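Local coordinates for protein spore cortex-lytic enzyme (Bacillus cereus ATCC 14579, PDB 6TCI) that is probably an N-acetylmuramoyl-L-alanine amidase required for spore cortex hydrolysis during germination, represented here by its N-terminal peptidoglycan-binding domain, at residues Asp15-Glu18 / Leu19-Leu23; Arg22-Asn26 / Gly27-Gly31; Phe37-Gly40 / Thr41-Leu45. One frame throughout, in Å; residues are numbered along the deposited sequence.

All three contacts are local, each made within one unbroken run of chain in the three-helix peptidoglycan-binding domain, and none closes a long loop. Contact 1 spans two turns of helix 14-25. Contact 2 takes over at Arg22 and Leu23, which it shares with contact 1, ends that helix and makes the tight turn into the loop leading to helix 39-51. Contact 3 starts that second helix. In sequence none nests in or crosses another; contact 3 opens after both others close. In space they meet: Leu19 and Gln20 of contact 1 touch Phe37 and Thr41 of contact 3, while Tyr29 of contact 2 lies against Gly40, Thr41 and Ala44 and touches Gln20, joining the loop to both helices.

Contact 1 of 3, residues Asp15-Glu18 / Leu19-Leu23; sequences DVIE and LQSRL
Glu18 and Arg22 form an i to i+4 salt bridge along helix 14-25, the first helix of the putative peptidoglycan-binding domain. The two side chains run side by side and point the same way. Glu18 leaves the backbone with CG anti to its N (chi1 177°) and stays extended, which carries the carboxylate along to the Arg22 guanidinium. One oxygen takes both bonds: Arg22 NE lies 2.8 Å from Glu18 OE2, and Arg22 NH2 lies 3.1 Å from the same OE2. The oxygen sits in the guanidinium plane, at its NE edge. It offers NE its anti lone pair, whereas NH2 meets it from above the carboxylate plane, the two planes being 41° apart. Arg22 NH1 goes instead to Thr72 OG1, and Arg22 also packs on Leu68 and Val69 of helix 62-71.

The backbone keeps the i to i+4 bonds of an alpha-helix: Leu19 N to Asp15 O, Gln20 N to Val16 O at 2.8 Å, and Arg22 N to Glu18 O.

In van der Waals contact, Val16 CG1 lies 3.8 Å from Gln20 NE2, at the amide end. That amide is itself held by Thr41 OG1, Asp34 OD1 and the Gly35 backbone N, so this buried polar group reaches both the following loop and helix 39-51. Leu19, on the buried side, packs on Leu68 and Thr41.

Ser21 adds a side-chain bond to the helical pattern. Its hydroxyl donates to Ile17 O, with OG 2.8 Å from that oxygen; Ser21 N reaches the same Ile17 O at 2.9 Å from the opposite face of the carbonyl plane.

Contact 2 of 3, residues Arg22-Asn26 / Gly27-Gly31; sequences RLKYN and GFYTG
Lys24 reaches forward from the last turn of helix 14-25 to two carbonyls of the loop that follows. Its NZ donates to Tyr29 O at 3.1 Å and to Gly31 O at 3.0 Å, so the ammonium group bridges two acceptors two residues apart. The chain is extended as far as CD, then bends twice, at chi3 (-70°) and chi4 (-63°), which folds NZ in over the loop. The donor is tilted from the plane of both carbonyls, less at Gly31 O than at Tyr29 O. Tyr29 O also receives a CA-H...O contact from Lys24 CA.

The carbonyls at the end of the helix are met by backbone donors. Leu23 O accepts from Phe28 N at 2.8 Å and, more weakly, from Tyr29 N at 3.2 Å. Gly27 N donates to Lys24 O at 2.9 Å, coming from well above the carbonyl plane. With Gly27 at positive phi (90°), which glycine readily takes up, the two bonds from Phe28 N to Leu23 O and from Gly27 N to Lys24 O make this a Schellman motif, a common C-terminal cap of an alpha-helix. One residue earlier, Arg22 O accepts from Asn26 N and receives a weak bond from Asn26 ND2.

Carbon-to-carbon contacts line the turn. Leu23 CB meets Tyr29 CB at 3.7 Å, and Asn26 CB comes to the edge of the Phe28 ring, in its plane, 3.7 Å from CD2. Phe28 also lies on Asn47 and Lys51 of helix 39-51. The Tyr29 ring carries Gly31 N over the centre of one face, while its OH bonds to Lys32 O.

Contact 3 of 3, residues Phe37-Gly40 / Thr41-Leu45; sequences FGWG and TYWAL
Thr41 sets its CG2 methyl squarely on the face of the Phe37 ring, a CH-pi contact 3.6 Å from CG2 to the ring centroid and 3° off the normal. The methyl is anti to the Thr41 backbone N, which directs it at the ring and leaves OG1 anti to the carbonyl carbon, where it meets a water and Gln20 NE2. Leu45 CD2 meets the same ring at its edge, 4.1 Å from Phe37 CZ.

Trp39 and Trp43, one turn apart, run side by side on the exposed flank. Trp43 CB lies over one face of the Trp39 six-membered ring, toward its rim, and Trp43 CE3 comes within 3.6 Å of Trp39 CH2. The Trp39 six-membered ring and the Trp43 five-membered ring are near parallel (21°) but slid apart, so they barely overlap. Trp39 CZ3 also touches the edge of the Tyr42 ring, at CD2, 3.8 Å away.

Outside this shell the helix begins at Gly38, the N-cap residue, its O accepting from Tyr42 N at 3.0 Å and weakly from Thr41 N. The water accepts from Gly38 N and hydrogen-bonds Thr41 OG1 at 2.8 Å.

Phe37 pairs by its backbone with Gly10 and Ala11, and its ring packs on Val16 and Leu19; Thr41 also lies on Leu19 and Ala44 on Leu23, seating the start of helix 39-51 against helix 14-25.

Contact 1 of 3, residues Asp15-Glu18 / Leu19-Leu23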
ATOM      1  N   ASP A  15      -9.940  -1.538  -0.736  1.00 17.90           N
ATOM      2  CA  ASP A  15      -8.552  -1.994  -0.801  1.00 16.33           C
ATOM      3  C   ASP A  15      -7.593  -0.843  -0.552  1.00 14.20           C
ATOM      4  O   ASP A  15      -6.555  -1.022   0.091  1.00 14.29           O
ATOM      5  CB  ASP A  15      -8.235  -2.598  -2.171  1.00 18.71           C
ATOM      6  CG  ASP A  15      -8.585  -4.069  -2.277  1.00 23.84           C
ATOM      7  OD1 ASP A  15      -8.887  -4.715  -1.251  1.00 26.08           O
ATOM      8  OD2 ASP A  15      -8.547  -4.588  -3.416  1.00 27.56           O
ATOM      9  N   VAL A  16      -7.915   0.345  -1.074  1.00 14.07           N
ATOM     10  CA  VAL A  16      -7.037   1.497  -0.892  1.00 13.08           C
ATOM     11  C   VAL A  16      -7.052   1.975   0.555  1.00 14.16           C
ATOM     12  O   VAL A  16      -6.011   2.364   1.101  1.00 14.42           O
ATOM     13  CB  VAL A  16      -7.405   2.617  -1.879  1.00 13.47           C
ATOM     14  CG1 VAL A  16      -6.486   3.817  -1.689  1.00 14.67           C
ATOM     15  CG2 VAL A  16      -7.334   2.109  -3.306  1.00 14.61           C
ATOM     16  N   ILE A  17      -8.232   1.991   1.188  1.00 14.83           N
ATOM     17  CA  ILE A  17      -8.311   2.331   2.609  1.00 15.99           C
ATOM     18  C   ILE A  17      -7.419   1.412   3.435  1.00 16.27           C
ATOM     19  O   ILE A  17      -6.645   1.871   4.282  1.00 16.70           O
ATOM     20  CB  ILE A  17      -9.768   2.293   3.103  1.00 18.20           C
ATOM     21  CG1 ILE A  17     -10.606   3.356   2.401  1.00 19.74           C
ATOM     22  CG2 ILE A  17      -9.818   2.521   4.608  1.00 19.47           C
ATOM     23  CD1 ILE A  17     -12.088   3.177   2.585  1.00 22.23           C
ATOM     24  N   GLU A  18      -7.521   0.096   3.211  1.00 13.83           N
ATOM     25  CA  GLU A  18      -6.684  -0.823   3.981  1.00 13.91           C
ATOM     26  C   GLU A  18      -5.208  -0.639   3.655  1.00 13.74           C
ATOM     27  O   GLU A  18      -4.360  -0.680   4.558  1.00 13.14           O
ATOM     28  CB  GLU A  18      -7.109  -2.274   3.765  1.00 16.06           C
ATOM     29  CG  GLU A  18      -6.204  -3.255   4.487  1.00 19.02           C
ATOM     30  CD  GLU A  18      -6.745  -4.665   4.516  1.00 22.45           C
ATOM     31  OE1 GLU A  18      -7.943  -4.857   4.214  1.00 25.26           O
ATOM     32  OE2 GLU A  18      -5.954  -5.584   4.831  1.00 22.54           O
ATOM     33  N   LEU A  19      -4.881  -0.426   2.376  1.00 13.27           N
ATOM     34  CA  LEU A  19      -3.491  -0.207   1.984  1.00 11.93           C
ATOM     35  C   LEU A  19      -2.917   1.030   2.671  1.00 12.95           C
ATOM     36  O   LEU A  19      -1.824   0.984   3.254  1.00 13.05           O
ATOM     37  CB  LEU A  19      -3.398  -0.061   0.465  1.00 11.63           C
ATOM     38  CG  LEU A  19      -2.004   0.291  -0.070  1.00 13.06           C
ATOM     39  CD1 LEU A  19      -1.097  -0.898   0.058  1.00 14.88           C
ATOM     40  CD2 LEU A  19      -2.082   0.728  -1.527  1.00 14.75           C
ATOM     41  N   GLN A  20      -3.641   2.150   2.599  1.00 13.05           N
ATOM     42  CA  GLN A  20      -3.170   3.376   3.235  1.00 12.85           C
ATOM     43  C   GLN A  20      -3.049   3.201   4.740  1.00 14.09           C
ATOM     44  O   GLN A  20      -2.096   3.691   5.350  1.00 15.03           O
ATOM     45  CB  GLN A  20      -4.113   4.537   2.918  1.00 13.47           C
ATOM     46  CG  GLN A  20      -4.055   4.991   1.468  1.00 13.98           C
ATOM     47  CD  GLN A  20      -5.127   6.012   1.151  1.00 15.90           C
ATOM     48  OE1 GLN A  20      -6.155   6.080   1.834  1.00 16.82           O
ATOM     49  NE2 GLN A  20      -4.903   6.809   0.107  1.00 16.06           N
ATOM     50  N   SER A  21      -4.004   2.497   5.351  1.00 13.74           N
ATOM     51  CA  SER A  21      -3.979   2.313   6.800  1.00 14.42           C
ATOM     52  C   SER A  21      -2.807   1.442   7.235  1.00 14.07           C
ATOM     53  O   SER A  21      -2.144   1.736   8.245  1.00 15.01           O
ATOM     54  CB  SER A  21      -5.298   1.693   7.267  1.00 14.60           C
ATOM     55  OG  SER A  21      -6.400   2.546   6.964  1.00 17.78           O
ATOM     56  N   ARG A  22      -2.553   0.344   6.513  1.00 13.46           N
ATOM     57  CA  ARG A  22      -1.405  -0.489   6.864  1.00 13.48           C
ATOM     58  C   ARG A  22      -0.098   0.265   6.658  1.00 14.04           C
ATOM     59  O   ARG A  22       0.814   0.181   7.492  1.00 15.05           O
ATOM     60  CB  ARG A  22      -1.416  -1.785   6.058  1.00 13.70           C
ATOM     61  CG  ARG A  22      -2.482  -2.771   6.516  1.00 13.41           C
ATOM     62  CD  ARG A  22      -2.375  -4.095   5.774  1.00 13.86           C
ATOM     63  NE  ARG A  22      -3.464  -5.023   6.084  1.00 14.16           N
ATOM     64  CZ  ARG A  22      -3.457  -5.887   7.096  1.00 14.01           C
ATOM     65  NH1 ARG A  22      -2.417  -5.952   7.929  1.00 15.04           N
ATOM     66  NH2 ARG A  22      -4.491  -6.699   7.273  1.00 16.89           N
ATOM     67  N   LEU A  23       0.012   1.019   5.559  1.00 13.68           N
ATOM     68  CA  LEU A  23       1.220   1.805   5.332  1.00 13.73           C
ATOM     69  C   LEU A  23       1.389   2.873   6.405  1.00 15.29           C
ATOM     70  O   LEU A  23       2.514   3.201   6.786  1.00 17.79           O
ATOM     71  CB  LEU A  23       1.199   2.437   3.939  1.00 12.85           C
ATOM     72  CG  LEU A  23       1.374   1.496   2.746  1.00 11.75           C
ATOM     73  CD1 LEU A  23       1.090   2.228   1.450  1.00 12.42           C
ATOM     74  CD2 LEU A  23       2.777   0.930   2.716  1.00 13.15           C
TER

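Contact 2 of 3, residues Arg22-Asn26 / Gly27-Gly31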
ATOM      1  N   ARG A  22      -2.553   0.344   6.513  1.00 13.46           N
ATOM      2  CA  ARG A  22      -1.405  -0.489   6.864  1.00 13.48           C
ATOM      3  C   ARG A  22      -0.098   0.265   6.658  1.00 14.04           C
ATOM      4  O   ARG A  22       0.814   0.181   7.492  1.00 15.05           O
ATOM      5  CB  ARG A  22      -1.416  -1.785   6.058  1.00 13.70           C
ATOM      6  CG  ARG A  22      -2.482  -2.771   6.516  1.00 13.41           C
ATOM      7  CD  ARG A  22      -2.375  -4.095   5.774  1.00 13.86           C
ATOM      8  NE  ARG A  22      -3.464  -5.023   6.084  1.00 14.16           N
ATOM      9  CZ  ARG A  22      -3.457  -5.887   7.096  1.00 14.01           C
ATOM     10  NH1 ARG A  22      -2.417  -5.952   7.929  1.00 15.04           N
ATOM     11  NH2 ARG A  22      -4.491  -6.699   7.273  1.00 16.89           N
ATOM     12  N   LEU A  23       0.012   1.019   5.559  1.00 13.68           N
ATOM     13  CA  LEU A  23       1.220   1.805   5.332  1.00 13.73           C
ATOM     14  C   LEU A  23       1.389   2.873   6.405  1.00 15.29           C
ATOM     15  O   LEU A  23       2.514   3.201   6.786  1.00 17.79           O
ATOM     16  CB  LEU A  23       1.199   2.437   3.939  1.00 12.85           C
ATOM     17  CG  LEU A  23       1.374   1.496   2.746  1.00 11.75           C
ATOM     18  CD1 LEU A  23       1.090   2.228   1.450  1.00 12.42           C
ATOM     19  CD2 LEU A  23       2.777   0.930   2.716  1.00 13.15           C
ATOM     20  N   LYS A  24       0.283   3.444   6.889  1.00 15.71           N
ATOM     21  CA  LYS A  24       0.379   4.426   7.964  1.00 18.18           C
ATOM     22  C   LYS A  24       0.859   3.774   9.253  1.00 19.17           C
ATOM     23  O   LYS A  24       1.741   4.308   9.937  1.00 22.22           O
ATOM     24  CB  LYS A  24      -0.970   5.112   8.171  1.00 19.53           C
ATOM     25  CG  LYS A  24      -0.991   6.066   9.358  1.00 20.23           C
ATOM     26  CD  LYS A  24      -2.300   6.830   9.420  1.00 22.69           C
ATOM     27  CE  LYS A  24      -2.408   7.827   8.285  1.00 26.09           C
ATOM     28  NZ  LYS A  24      -1.346   8.869   8.377  1.00 29.32           N
ATOM     29  N   TYR A  25       0.298   2.607   9.587  1.00 18.38           N
ATOM     30  CA  TYR A  25       0.701   1.894  10.795  1.00 18.70           C
ATOM     31  C   TYR A  25       2.187   1.571  10.777  1.00 22.24           C
ATOM     32  O   TYR A  25       2.844   1.580  11.827  1.00 23.92           O
ATOM     33  CB  TYR A  25      -0.126   0.613  10.913  1.00 17.61           C
ATOM     34  CG  TYR A  25      -0.052  -0.065  12.264  1.00 16.92           C
ATOM     35  CD1 TYR A  25      -0.769   0.421  13.347  1.00 17.73           C
ATOM     36  CD2 TYR A  25       0.726  -1.203  12.449  1.00 17.76           C
ATOM     37  CE1 TYR A  25      -0.715  -0.199  14.570  1.00 17.07           C
ATOM     38  CE2 TYR A  25       0.793  -1.828  13.680  1.00 17.46           C
ATOM     39  CZ  TYR A  25       0.065  -1.321  14.737  1.00 17.69           C
ATOM     40  OH  TYR A  25       0.116  -1.928  15.972  1.00 19.12           O
ATOM     41  N   ASN A  26       2.730   1.288   9.596  1.00 23.47           N
ATOM     42  CA  ASN A  26       4.141   0.984   9.422  1.00 27.70           C
ATOM     43  C   ASN A  26       5.016   2.229   9.301  1.00 28.33           C
ATOM     44  O   ASN A  26       6.242   2.097   9.242  1.00 32.90           O
ATOM     45  CB  ASN A  26       4.345   0.068   8.205  1.00 31.92           C
ATOM     46  CG  ASN A  26       4.240  -1.404   8.561  1.00 36.44           C
ATOM     47  OD1 ASN A  26       5.073  -1.932   9.286  1.00 39.15           O
ATOM     48  ND2 ASN A  26       3.235  -2.080   8.019  1.00 38.42           N
ATOM     49  N   GLY A  27       4.427   3.424   9.251  1.00 27.52           N
ATOM     50  CA  GLY A  27       5.186   4.663   9.216  1.00 26.74           C
ATOM     51  C   GLY A  27       5.549   5.170   7.840  1.00 27.18           C
ATOM     52  O   GLY A  27       6.447   6.014   7.725  1.00 31.97           O
ATOM     53  N   PHE A  28       4.901   4.680   6.792  1.00 24.34           N
ATOM     54  CA  PHE A  28       5.219   5.109   5.437  1.00 21.99           C
ATOM     55  C   PHE A  28       4.230   6.111   4.863  1.00 23.23           C
ATOM     56  O   PHE A  28       4.633   6.977   4.077  1.00 25.78           O
ATOM     57  CB  PHE A  28       5.296   3.906   4.493  1.00 20.56           C
ATOM     58  CG  PHE A  28       6.436   2.984   4.779  1.00 19.83           C
ATOM     59  CD1 PHE A  28       7.689   3.221   4.235  1.00 21.42           C
ATOM     60  CD2 PHE A  28       6.258   1.882   5.595  1.00 19.67           C
ATOM     61  CE1 PHE A  28       8.748   2.370   4.504  1.00 22.69           C
ATOM     62  CE2 PHE A  28       7.311   1.032   5.876  1.00 21.81           C
ATOM     63  CZ  PHE A  28       8.555   1.272   5.324  1.00 22.23           C
ATOM     64  N   TYR A  29       2.950   6.011   5.215  1.00 22.97           N
ATOM     65  CA  TYR A  29       1.915   6.876   4.663  1.00 23.76           C
ATOM     66  C   TYR A  29       1.560   7.942   5.690  1.00 27.90           C
ATOM     67  O   TYR A  29       1.049   7.622   6.768  1.00 28.35           O
ATOM     68  CB  TYR A  29       0.676   6.069   4.279  1.00 20.76           C
ATOM     69  CG  TYR A  29      -0.414   6.907   3.657  1.00 20.10           C
ATOM     70  CD1 TYR A  29      -0.299   7.382   2.357  1.00 21.86           C
ATOM     71  CD2 TYR A  29      -1.557   7.228   4.370  1.00 20.58           C
ATOM     72  CE1 TYR A  29      -1.292   8.154   1.789  1.00 23.48           C
ATOM     73  CE2 TYR A  29      -2.553   8.001   3.808  1.00 22.14           C
ATOM     74  CZ  TYR A  29      -2.417   8.460   2.520  1.00 23.57           C
ATOM     75  OH  TYR A  29      -3.412   9.229   1.960  1.00 25.33           O
ATOM     76  N   THR A  30       1.815   9.207   5.337  1.00 31.42           N
ATOM     77  CA  THR A  30       1.694  10.341   6.244  1.00 34.15           C
ATOM     78  C   THR A  30       0.367  11.080   6.138  1.00 34.56           C
ATOM     79  O   THR A  30      -0.011  11.771   7.094  1.00 36.48           O
ATOM     80  CB  THR A  30       2.833  11.344   5.980  1.00 37.23           C
ATOM     81  OG1 THR A  30       2.625  11.994   4.720  1.00 39.74           O
ATOM     82  CG2 THR A  30       4.176  10.639   5.942  1.00 37.65           C
ATOM     83  N   GLY A  31      -0.337  10.966   5.014  1.00 33.39           N
ATOM     84  CA  GLY A  31      -1.506  11.776   4.758  1.00 32.59           C
ATOM     85  C   GLY A  31      -2.769  11.219   5.387  1.00 31.51           C
ATOM     86  O   GLY A  31      -2.755  10.294   6.202  1.00 30.48           O
TER

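Contact 3 of 3, residues Phe37-Gly40 / Thr41-Leu45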
ATOM      1  N   PHE A  37      -6.077   6.445  -4.338  1.00 14.76           N
ATOM      2  CA  PHE A  37      -4.667   6.124  -4.575  1.00 13.61           C
ATOM      3  C   PHE A  37      -4.058   7.209  -5.466  1.00 15.04           C
ATOM      4  O   PHE A  37      -4.176   7.167  -6.696  1.00 16.01           O
ATOM      5  CB  PHE A  37      -4.563   4.733  -5.192  1.00 12.75           C
ATOM      6  CG  PHE A  37      -3.174   4.120  -5.176  1.00 12.49           C
ATOM      7  CD1 PHE A  37      -2.047   4.832  -5.581  1.00 12.50           C
ATOM      8  CD2 PHE A  37      -3.018   2.779  -4.843  1.00 12.93           C
ATOM      9  CE1 PHE A  37      -0.791   4.220  -5.610  1.00 12.25           C
ATOM     10  CE2 PHE A  37      -1.776   2.170  -4.873  1.00 14.41           C
ATOM     11  CZ  PHE A  37      -0.662   2.894  -5.252  1.00 14.66           C
ATOM     12  N   GLY A  38      -3.392   8.179  -4.842  1.00 15.82           N
ATOM     13  CA  GLY A  38      -2.664   9.199  -5.571  1.00 13.79           C
ATOM     14  C   GLY A  38      -1.192   9.222  -5.207  1.00 13.03           C
ATOM     15  O   GLY A  38      -0.651   8.214  -4.743  1.00 13.88           O
ATOM     16  N   TRP A  39      -0.546  10.379  -5.378  1.00 14.66           N
ATOM     17  CA  TRP A  39       0.901  10.478  -5.195  1.00 14.11           C
ATOM     18  C   TRP A  39       1.336  10.009  -3.811  1.00 14.96           C
ATOM     19  O   TRP A  39       2.322   9.270  -3.677  1.00 14.77           O
ATOM     20  CB  TRP A  39       1.367  11.919  -5.412  1.00 16.16           C
ATOM     21  CG  TRP A  39       2.669  12.166  -4.715  1.00 15.49           C
ATOM     22  CD1 TRP A  39       2.855  12.811  -3.532  1.00 16.45           C
ATOM     23  CD2 TRP A  39       3.963  11.713  -5.132  1.00 16.10           C
ATOM     24  NE1 TRP A  39       4.187  12.802  -3.191  1.00 17.35           N
ATOM     25  CE2 TRP A  39       4.890  12.139  -4.160  1.00 15.80           C
ATOM     26  CE3 TRP A  39       4.429  11.002  -6.241  1.00 15.76           C
ATOM     27  CZ2 TRP A  39       6.251  11.861  -4.252  1.00 16.43           C
ATOM     28  CZ3 TRP A  39       5.784  10.736  -6.339  1.00 16.01           C
ATOM     29  CH2 TRP A  39       6.677  11.161  -5.349  1.00 16.49           C
ATOM     30  N   GLY A  40       0.623  10.429  -2.767  1.00 15.48           N
ATOM     31  CA  GLY A  40       1.062  10.092  -1.427  1.00 16.56           C
ATOM     32  C   GLY A  40       1.056   8.601  -1.172  1.00 15.71           C
ATOM     33  O   GLY A  40       1.904   8.089  -0.434  1.00 15.94           O
ATOM     34  N   THR A  41       0.109   7.888  -1.781  1.00 13.70           N
ATOM     35  CA  THR A  41       0.047   6.437  -1.648  1.00 13.63           C
ATOM     36  C   THR A  41       1.112   5.762  -2.502  1.00 13.89           C
ATOM     37  O   THR A  41       1.739   4.790  -2.066  1.00 13.66           O
ATOM     38  CB  THR A  41      -1.354   5.969  -2.051  1.00 13.61           C
ATOM     39  OG1 THR A  41      -2.334   6.687  -1.286  1.00 15.22           O
ATOM     40  CG2 THR A  41      -1.524   4.485  -1.826  1.00 14.13           C
ATOM     41  N   TYR A  42       1.323   6.273  -3.717  1.00 12.48           N
ATOM     42  CA  TYR A  42       2.383   5.779  -4.589  1.00 12.73           C
ATOM     43  C   TYR A  42       3.736   5.893  -3.904  1.00 12.64           C
ATOM     44  O   TYR A  42       4.512   4.928  -3.858  1.00 12.14           O
ATOM     45  CB  TYR A  42       2.354   6.626  -5.861  1.00 13.86           C
ATOM     46  CG  TYR A  42       3.403   6.355  -6.919  1.00 13.53           C
ATOM     47  CD1 TYR A  42       3.235   5.341  -7.857  1.00 15.11           C
ATOM     48  CD2 TYR A  42       4.530   7.166  -7.023  1.00 14.08           C
ATOM     49  CE1 TYR A  42       4.183   5.118  -8.842  1.00 17.20           C
ATOM     50  CE2 TYR A  42       5.477   6.957  -8.014  1.00 15.61           C
ATOM     51  CZ  TYR A  42       5.301   5.937  -8.921  1.00 17.79           C
ATOM     52  OH  TYR A  42       6.247   5.727  -9.898  1.00 20.37           O
ATOM     53  N   TRP A  43       4.030   7.077  -3.350  1.00 12.40           N
ATOM     54  CA  TRP A  43       5.294   7.319  -2.659  1.00 13.42           C
ATOM     55  C   TRP A  43       5.458   6.394  -1.456  1.00 13.99           C
ATOM     56  O   TRP A  43       6.490   5.727  -1.301  1.00 14.46           O
ATOM     57  CB  TRP A  43       5.321   8.788  -2.233  1.00 16.75           C
ATOM     58  CG  TRP A  43       6.492   9.228  -1.409  1.00 19.84           C
ATOM     59  CD1 TRP A  43       6.458   9.644  -0.111  1.00 23.33           C
ATOM     60  CD2 TRP A  43       7.855   9.350  -1.834  1.00 19.19           C
ATOM     61  NE1 TRP A  43       7.716   9.996   0.309  1.00 25.00           N
ATOM     62  CE2 TRP A  43       8.594   9.822  -0.728  1.00 21.71           C
ATOM     63  CE3 TRP A  43       8.526   9.087  -3.030  1.00 18.06           C
ATOM     64  CZ2 TRP A  43       9.969  10.050  -0.788  1.00 21.76           C
ATOM     65  CZ3 TRP A  43       9.895   9.309  -3.086  1.00 19.10           C
ATOM     66  CH2 TRP A  43      10.598   9.788  -1.972  1.00 20.97           C
ATOM     67  N   ALA A  44       4.445   6.350  -0.584  1.00 12.87           N
ATOM     68  CA  ALA A  44       4.513   5.487   0.593  1.00 13.08           C
ATOM     69  C   ALA A  44       4.716   4.033   0.201  1.00 12.37           C
ATOM     70  O   ALA A  44       5.510   3.318   0.821  1.00 12.85           O
ATOM     71  CB  ALA A  44       3.232   5.626   1.416  1.00 14.05           C
ATOM     72  N   LEU A  45       3.988   3.568  -0.818  1.00 11.10           N
ATOM     73  CA  LEU A  45       4.078   2.164  -1.195  1.00 11.48           C
ATOM     74  C   LEU A  45       5.446   1.833  -1.768  1.00 11.74           C
ATOM     75  O   LEU A  45       6.017   0.785  -1.449  1.00 12.28           O
ATOM     76  CB  LEU A  45       2.966   1.806  -2.184  1.00 10.52           C
ATOM     77  CG  LEU A  45       2.961   0.347  -2.665  1.00 11.15           C
ATOM     78  CD1 LEU A  45       2.867  -0.644  -1.506  1.00 13.41           C
ATOM     79  CD2 LEU A  45       1.852   0.105  -3.695  1.00 12.79           C
TER
HETATM   80  O   HOH W   1      -2.803   9.347  -2.098  1.00 20.13           O